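Putative O-GlcNAcase nagJ (Clostridium perfringens, PDB 6PV5) probably removes N-acetylhexosamine from glycans as a family 84 glycoside hydrolase, this piece carrying the catalytic barrel with an N-terminal and a helical domain. Local coordinates at residues E478-S490 with E530-N544. Sequence-based numbering, arbitrary orientation. Where two conformers were deposited one is given.
Sequences EMKEEFKIFANHS and EFSKMVQVPNKLRSN. With EDO (1,2-ethanediol), chain C.
His489 and Glu530 reach for each other from opposite directions: His489 NE2 donates to Glu530 OE2 over 2.8 Å in an almost straight bond. OE2 lies in the imidazole plane and accepts the N-H on the anti side of the carboxylate, somewhat out of the carboxylate's own plane, which is turned 26° against the ring. A bend at chi2 (53°) swings the carboxylate of Glu530 across to the histidine. One water donates to the same OE2 and to Ile485 O while accepting from Asn488 ND2, so two donors grip this oxygen. Met534 lays its CE over one face of the imidazole; Phe561 meets the ring edge-to-face.

Along the helices, which run 125° apart, contact turns mainly apolar. Ile485 CD1, in the conformer given, rests on Val537 CG1. Glu482 packs by its methylenes, CB on Val537 and Leu541, CG 3.8 Å from Lys540 CD, without a salt bridge to that lysine. Leu541 CD2 touches both Met479 CB and the edge of the Phe483 ring. Met479, bent at chi2 and chi3, crosses Asn544 at about a right angle, Met479 SD 3.5 Å from Asn544 CB. Helix 480-487, which comes after the last barrel strand, 431-436, is thereby joined to helix 521-544 by a mainly apolar seam with one polar clasp, where the carboxylate would probably favour a protonated imidazole.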
loop_
_atom_site.group_PDB
_atom_site.type_symbol
_atom_site.label_atom_id
_atom_site.label_comp_id
_atom_site.label_asym_id
_atom_site.label_seq_id
_atom_site.Cartn_x
_atom_site.Cartn_y
_atom_site.Cartn_z
ATOM N N GLU A 478 -5.385 1.158 -20.244
ATOM C CA GLU A 478 -6.535 1.243 -21.128
ATOM C C GLU A 478 -7.622 0.251 -20.699
ATOM O O GLU A 478 -8.776 0.423 -21.073
ATOM C CB GLU A 478 -6.082 0.998 -22.571
ATOM N N MET A 479 -7.282 -0.765 -19.893
ATOM C CA MET A 479 -8.279 -1.745 -19.478
ATOM C C MET A 479 -8.905 -1.413 -18.114
ATOM O O MET A 479 -9.453 -2.294 -17.446
ATOM C CB MET A 479 -7.660 -3.149 -19.440
ATOM C CG MET A 479 -7.197 -3.619 -20.813
ATOM S SD MET A 479 -8.556 -3.578 -22.031
ATOM C CE MET A 479 -9.583 -4.853 -21.313
ATOM N N LYS A 480 -8.844 -0.145 -17.693
ATOM C CA LYS A 480 -9.216 0.206 -16.323
ATOM C C LYS A 480 -10.695 -0.061 -16.061
ATOM O O LYS A 480 -11.048 -0.513 -14.975
ATOM C CB LYS A 480 -8.900 1.672 -16.015
ATOM C CG LYS A 480 -9.645 2.667 -16.889
ATOM C CD LYS A 480 -9.299 4.121 -16.596
ATOM C CE LYS A 480 -9.738 5.063 -17.695
ATOM N NZ LYS A 480 -9.951 6.425 -17.153
ATOM N N GLU A 481 -11.561 0.184 -17.056
ATOM C CA GLU A 481 -12.989 -0.018 -16.837
ATOM C C GLU A 481 -13.333 -1.505 -16.699
ATOM O O GLU A 481 -14.183 -1.865 -15.886
ATOM C CB GLU A 481 -13.867 0.608 -17.935
ATOM C CG GLU A 481 -13.774 2.130 -18.028
ATOM C CD GLU A 481 -14.215 2.956 -16.821
ATOM O OE1 GLU A 481 -15.039 2.467 -15.999
ATOM O OE2 GLU A 481 -13.727 4.098 -16.694
ATOM N N GLU A 482 -12.731 -2.351 -17.547
ATOM C CA GLU A 482 -12.942 -3.789 -17.479
ATOM C C GLU A 482 -12.406 -4.301 -16.142
ATOM O O GLU A 482 -13.048 -5.107 -15.480
ATOM C CB GLU A 482 -12.207 -4.500 -18.625
ATOM C CG GLU A 482 -12.850 -4.262 -19.987
ATOM C CD GLU A 482 -12.465 -2.979 -20.703
ATOM O OE1 GLU A 482 -11.709 -2.160 -20.132
ATOM O OE2 GLU A 482 -12.917 -2.801 -21.843
ATOM N N PHE A 483 -11.239 -3.796 -15.731
ATOM C CA PHE A 483 -10.621 -4.250 -14.493
ATOM C C PHE A 483 -11.488 -3.933 -13.268
ATOM O O PHE A 483 -11.653 -4.770 -12.382
ATOM C CB PHE A 483 -9.209 -3.672 -14.337
ATOM C CG PHE A 483 -8.402 -4.486 -13.360
ATOM C CD1 PHE A 483 -8.514 -4.260 -11.995
ATOM C CD2 PHE A 483 -7.589 -5.525 -13.806
ATOM C CE1 PHE A 483 -7.808 -5.043 -11.087
ATOM C CE2 PHE A 483 -6.883 -6.303 -12.896
ATOM C CZ PHE A 483 -6.993 -6.064 -11.530
ATOM N N LYS A 484 -12.022 -2.707 -13.198
ATOM C CA LYS A 484 -12.819 -2.303 -12.049
ATOM C C LYS A 484 -14.067 -3.180 -11.931
ATOM O O LYS A 484 -14.417 -3.587 -10.826
ATOM C CB LYS A 484 -13.188 -0.817 -12.118
ATOM C CG LYS A 484 -13.953 -0.330 -10.886
ATOM C CD LYS A 484 -14.324 1.123 -10.933
ATOM C CE LYS A 484 -15.101 1.569 -9.704
ATOM N NZ LYS A 484 -15.297 3.038 -9.733
ATOM N N ILE A 485 -14.714 -3.480 -13.070
ATOM C CA ILE A 485 -15.852 -4.392 -13.095
ATOM C C ILE A 485 -15.486 -5.710 -12.409
ATOM O O ILE A 485 -16.283 -6.247 -11.640
ATOM C CB ILE A 485 -16.400 -4.591 -14.526
ATOM C CG1 ILE A 485 -17.038 -3.303 -15.072
ATOM C CG2 ILE A 485 -17.374 -5.761 -14.552
ATOM C CD1 ILE A 485 -17.253 -3.285 -16.588
ATOM N N PHE A 486 -14.270 -6.214 -12.659
ATOM C CA PHE A 486 -13.793 -7.441 -12.025
ATOM C C PHE A 486 -13.456 -7.188 -10.551
ATOM O O PHE A 486 -13.899 -7.919 -9.656
ATOM C CB PHE A 486 -12.571 -7.933 -12.819
ATOM C CG PHE A 486 -11.804 -9.079 -12.211
ATOM C CD1 PHE A 486 -12.312 -10.371 -12.252
ATOM C CD2 PHE A 486 -10.558 -8.871 -11.630
ATOM C CE1 PHE A 486 -11.594 -11.435 -11.710
ATOM C CE2 PHE A 486 -9.844 -9.927 -11.079
ATOM C CZ PHE A 486 -10.360 -11.213 -11.126
ATOM N N ALA A 487 -12.648 -6.147 -10.301
ATOM C CA ALA A 487 -12.147 -5.871 -8.956
ATOM C C ALA A 487 -13.292 -5.552 -7.988
ATOM O O ALA A 487 -13.200 -5.844 -6.798
ATOM C CB ALA A 487 -11.145 -4.742 -9.010
ATOM N N ASN A 488 -14.381 -4.986 -8.507
ATOM C CA ASN A 488 -15.567 -4.689 -7.709
ATOM C C ASN A 488 -16.062 -5.911 -6.939
ATOM O O ASN A 488 -16.628 -5.770 -5.847
ATOM C CB ASN A 488 -16.645 -4.014 -8.568
ATOM C CG ASN A 488 -17.945 -3.687 -7.858
ATOM O OD1 ASN A 488 -17.961 -3.149 -6.754
ATOM N ND2 ASN A 488 -19.056 -4.002 -8.505
ATOM N N HIS A 489 -15.820 -7.116 -7.475
ATOM C CA HIS A 489 -16.342 -8.312 -6.828
ATOM C C HIS A 489 -15.283 -8.986 -5.962
ATOM O O HIS A 489 -15.459 -10.126 -5.556
ATOM C CB HIS A 489 -16.876 -9.302 -7.872
ATOM C CG HIS A 489 -18.082 -8.822 -8.604
ATOM N ND1 HIS A 489 -19.345 -9.203 -8.240
ATOM C CD2 HIS A 489 -18.219 -7.980 -9.653
ATOM C CE1 HIS A 489 -20.227 -8.639 -9.051
ATOM N NE2 HIS A 489 -19.562 -7.877 -9.917
ATOM N N SER A 490 -14.184 -8.284 -5.667
ATOM C CA SER A 490 -13.051 -8.932 -5.017
ATOM C C SER A 490 -12.340 -7.976 -4.050
ATOM O O SER A 490 -11.116 -7.798 -4.153
ATOM C CB SER A 490 -12.065 -9.379 -6.081
ATOM O OG SER A 490 -11.279 -10.458 -5.593
ATOM N N GLU A 530 -25.283 -6.200 -15.208
ATOM C CA GLU A 530 -24.079 -6.559 -14.460
ATOM C C GLU A 530 -23.510 -7.899 -14.944
ATOM O O GLU A 530 -22.333 -7.984 -15.276
ATOM C CB GLU A 530 -24.348 -6.579 -12.961
ATOM C CG GLU A 530 -23.091 -6.840 -12.121
ATOM C CD GLU A 530 -21.878 -5.943 -12.354
ATOM O OE1 GLU A 530 -22.038 -4.824 -12.905
ATOM O OE2 GLU A 530 -20.761 -6.358 -11.966
ATOM N N PHE A 531 -24.375 -8.921 -15.047
ATOM C CA PHE A 531 -23.972 -10.281 -15.365
ATOM C C PHE A 531 -23.418 -10.350 -16.786
ATOM O O PHE A 531 -22.503 -11.136 -17.050
ATOM C CB PHE A 531 -25.105 -11.292 -15.136
ATOM C CG PHE A 531 -25.593 -11.445 -13.713
ATOM C CD1 PHE A 531 -24.714 -11.399 -12.635
ATOM C CD2 PHE A 531 -26.940 -11.664 -13.446
ATOM C CE1 PHE A 531 -25.177 -11.560 -11.332
ATOM C CE2 PHE A 531 -27.403 -11.829 -12.146
ATOM C CZ PHE A 531 -26.517 -11.776 -11.088
ATOM N N SER A 532 -23.952 -9.518 -17.693
ATOM C CA SER A 532 -23.438 -9.511 -19.056
ATOM C C SER A 532 -22.027 -8.924 -19.084
ATOM O O SER A 532 -21.202 -9.347 -19.882
ATOM C CB SER A 532 -24.342 -8.774 -20.018
ATOM O OG SER A 532 -25.662 -9.287 -19.923
ATOM N N LYS A 533 -21.755 -7.933 -18.233
ATOM C CA LYS A 533 -20.417 -7.358 -18.217
ATOM C C LYS A 533 -19.444 -8.393 -17.660
ATOM O O LYS A 533 -18.346 -8.530 -18.176
ATOM C CB LYS A 533 -20.381 -6.071 -17.391
ATOM C CG LYS A 533 -21.166 -4.909 -17.978
ATOM C CD LYS A 533 -21.289 -3.788 -16.983
ATOM C CE LYS A 533 -22.169 -2.668 -17.484
ATOM N NZ LYS A 533 -22.392 -1.641 -16.439
ATOM N N MET A 534 -19.890 -9.150 -16.652
ATOM C CA MET A 534 -19.090 -10.186 -16.019
ATOM C C MET A 534 -18.714 -11.247 -17.050
ATOM O O MET A 534 -17.593 -11.760 -17.039
ATOM C CB MET A 534 -19.833 -10.847 -14.847
ATOM C CG MET A 534 -20.086 -9.900 -13.670
ATOM S SD MET A 534 -20.988 -10.665 -12.289
ATOM C CE MET A 534 -19.885 -11.966 -11.742
ATOM N N VAL A 535 -19.657 -11.566 -17.944
ATOM C CA VAL A 535 -19.385 -12.529 -19.003
ATOM C C VAL A 535 -18.268 -12.022 -19.916
ATOM O O VAL A 535 -17.423 -12.809 -20.333
ATOM C CB VAL A 535 -20.646 -12.929 -19.795
ATOM C CG1 VAL A 535 -20.306 -13.673 -21.082
ATOM C CG2 VAL A 535 -21.575 -13.773 -18.934
ATOM N N GLN A 536 -18.258 -10.720 -20.217
ATOM C CA GLN A 536 -17.421 -10.190 -21.291
ATOM C C GLN A 536 -16.018 -9.788 -20.832
ATOM O O GLN A 536 -15.094 -9.776 -21.643
ATOM C CB GLN A 536 -18.021 -8.912 -21.875
ATOM C CG GLN A 536 -19.391 -9.063 -22.510
ATOM C CD GLN A 536 -19.921 -7.684 -22.826
ATOM O OE1 GLN A 536 -19.366 -6.964 -23.659
ATOM N NE2 GLN A 536 -20.990 -7.296 -22.146
ATOM N N VAL A 537 -15.850 -9.345 -19.580
ATOM C CA VAL A 537 -14.583 -8.694 -19.271
ATOM C C VAL A 537 -13.402 -9.674 -19.218
ATOM O O VAL A 537 -12.308 -9.276 -19.584
ATOM C CB VAL A 537 -14.634 -7.726 -18.066
ATOM C CG1 VAL A 537 -15.735 -6.675 -18.181
ATOM C CG2 VAL A 537 -14.691 -8.437 -16.737
ATOM N N PRO A 538 -13.541 -10.969 -18.815
ATOM C CA PRO A 538 -12.393 -11.881 -18.752
ATOM C C PRO A 538 -11.608 -12.017 -20.061
ATOM O O PRO A 538 -10.402 -11.789 -20.080
ATOM C CB PRO A 538 -13.014 -13.201 -18.273
ATOM C CG PRO A 538 -14.202 -12.718 -17.471
ATOM C CD PRO A 538 -14.775 -11.628 -18.355
ATOM N N ASN A 539 -12.309 -12.299 -21.164
ATOM C CA ASN A 539 -11.675 -12.393 -22.471
ATOM C C ASN A 539 -10.982 -11.087 -22.823
ATOM O O ASN A 539 -9.875 -11.109 -23.386
ATOM C CB ASN A 539 -12.679 -12.764 -23.569
ATOM C CG ASN A 539 -12.978 -14.253 -23.612
ATOM O OD1 ASN A 539 -12.540 -15.006 -22.748
ATOM N ND2 ASN A 539 -13.721 -14.691 -24.620
ATOM N N LYS A 540 -11.647 -9.952 -22.523
ATOM C CA LYS A 540 -11.045 -8.683 -22.912
ATOM C C LYS A 540 -9.776 -8.437 -22.097
ATOM O O LYS A 540 -8.791 -7.917 -22.626
ATOM C CB LYS A 540 -11.964 -7.481 -22.682
ATOM C CG LYS A 540 -13.220 -7.368 -23.534
ATOM C CD LYS A 540 -14.200 -6.433 -22.827
ATOM C CE LYS A 540 -15.628 -6.472 -23.333
ATOM N NZ LYS A 540 -15.791 -5.721 -24.599
ATOM N N LEU A 541 -9.818 -8.773 -20.795
ATOM C CA LEU A 541 -8.624 -8.629 -19.975
ATOM C C LEU A 541 -7.548 -9.630 -20.403
ATOM O O LEU A 541 -6.372 -9.282 -20.434
ATOM C CB LEU A 541 -8.987 -8.802 -18.499
ATOM C CG LEU A 541 -9.749 -7.620 -17.904
ATOM C CD1 LEU A 541 -10.380 -8.018 -16.585
ATOM C CD2 LEU A 541 -8.808 -6.425 -17.740
ATOM N N ARG A 542 -7.947 -10.866 -20.743
ATOM C CA ARG A 542 -6.935 -11.856 -21.091
ATOM C C ARG A 542 -6.238 -11.424 -22.380
ATOM O O ARG A 542 -5.035 -11.630 -22.569
ATOM C CB ARG A 542 -7.521 -13.264 -21.171
ATOM C CG ARG A 542 -6.462 -14.356 -21.312
ATOM C CD ARG A 542 -7.141 -15.711 -21.313
ATOM N NE ARG A 542 -7.948 -15.951 -20.130
ATOM C CZ ARG A 542 -9.282 -15.930 -20.047
ATOM N NH1 ARG A 542 -10.026 -15.650 -21.108
ATOM N NH2 ARG A 542 -9.860 -16.172 -18.878
ATOM N N SER A 543 -6.994 -10.730 -23.225
ATOM C CA SER A 543 -6.464 -10.271 -24.492
ATOM C C SER A 543 -5.588 -9.020 -24.361
ATOM O O SER A 543 -4.575 -8.919 -25.055
ATOM C CB SER A 543 -7.589 -10.098 -25.485
ATOM O OG SER A 543 -7.120 -9.348 -26.577
ATOM N N ASN A 544 -5.957 -8.062 -23.494
ATOM C CA ASN A 544 -5.418 -6.709 -23.595
ATOM C C ASN A 544 -4.679 -6.244 -22.342
ATOM O O ASN A 544 -4.034 -5.208 -22.378
ATOM C CB ASN A 544 -6.514 -5.689 -23.888
ATOM C CG ASN A 544 -7.160 -5.976 -25.224
ATOM O OD1 ASN A 544 -6.453 -6.210 -26.201
ATOM N ND2 ASN A 544 -8.484 -6.064 -25.250
HETATM C C1 EDO C . -11.015 2.826 -12.885
HETATM O O1 EDO C . -10.028 3.766 -13.293
HETATM C C2 EDO C . -12.414 3.192 -13.238
HETATM O O2 EDO C . -12.533 3.940 -14.442
HETATM O O HOH W 1 -18.627 -4.903 -11.271
#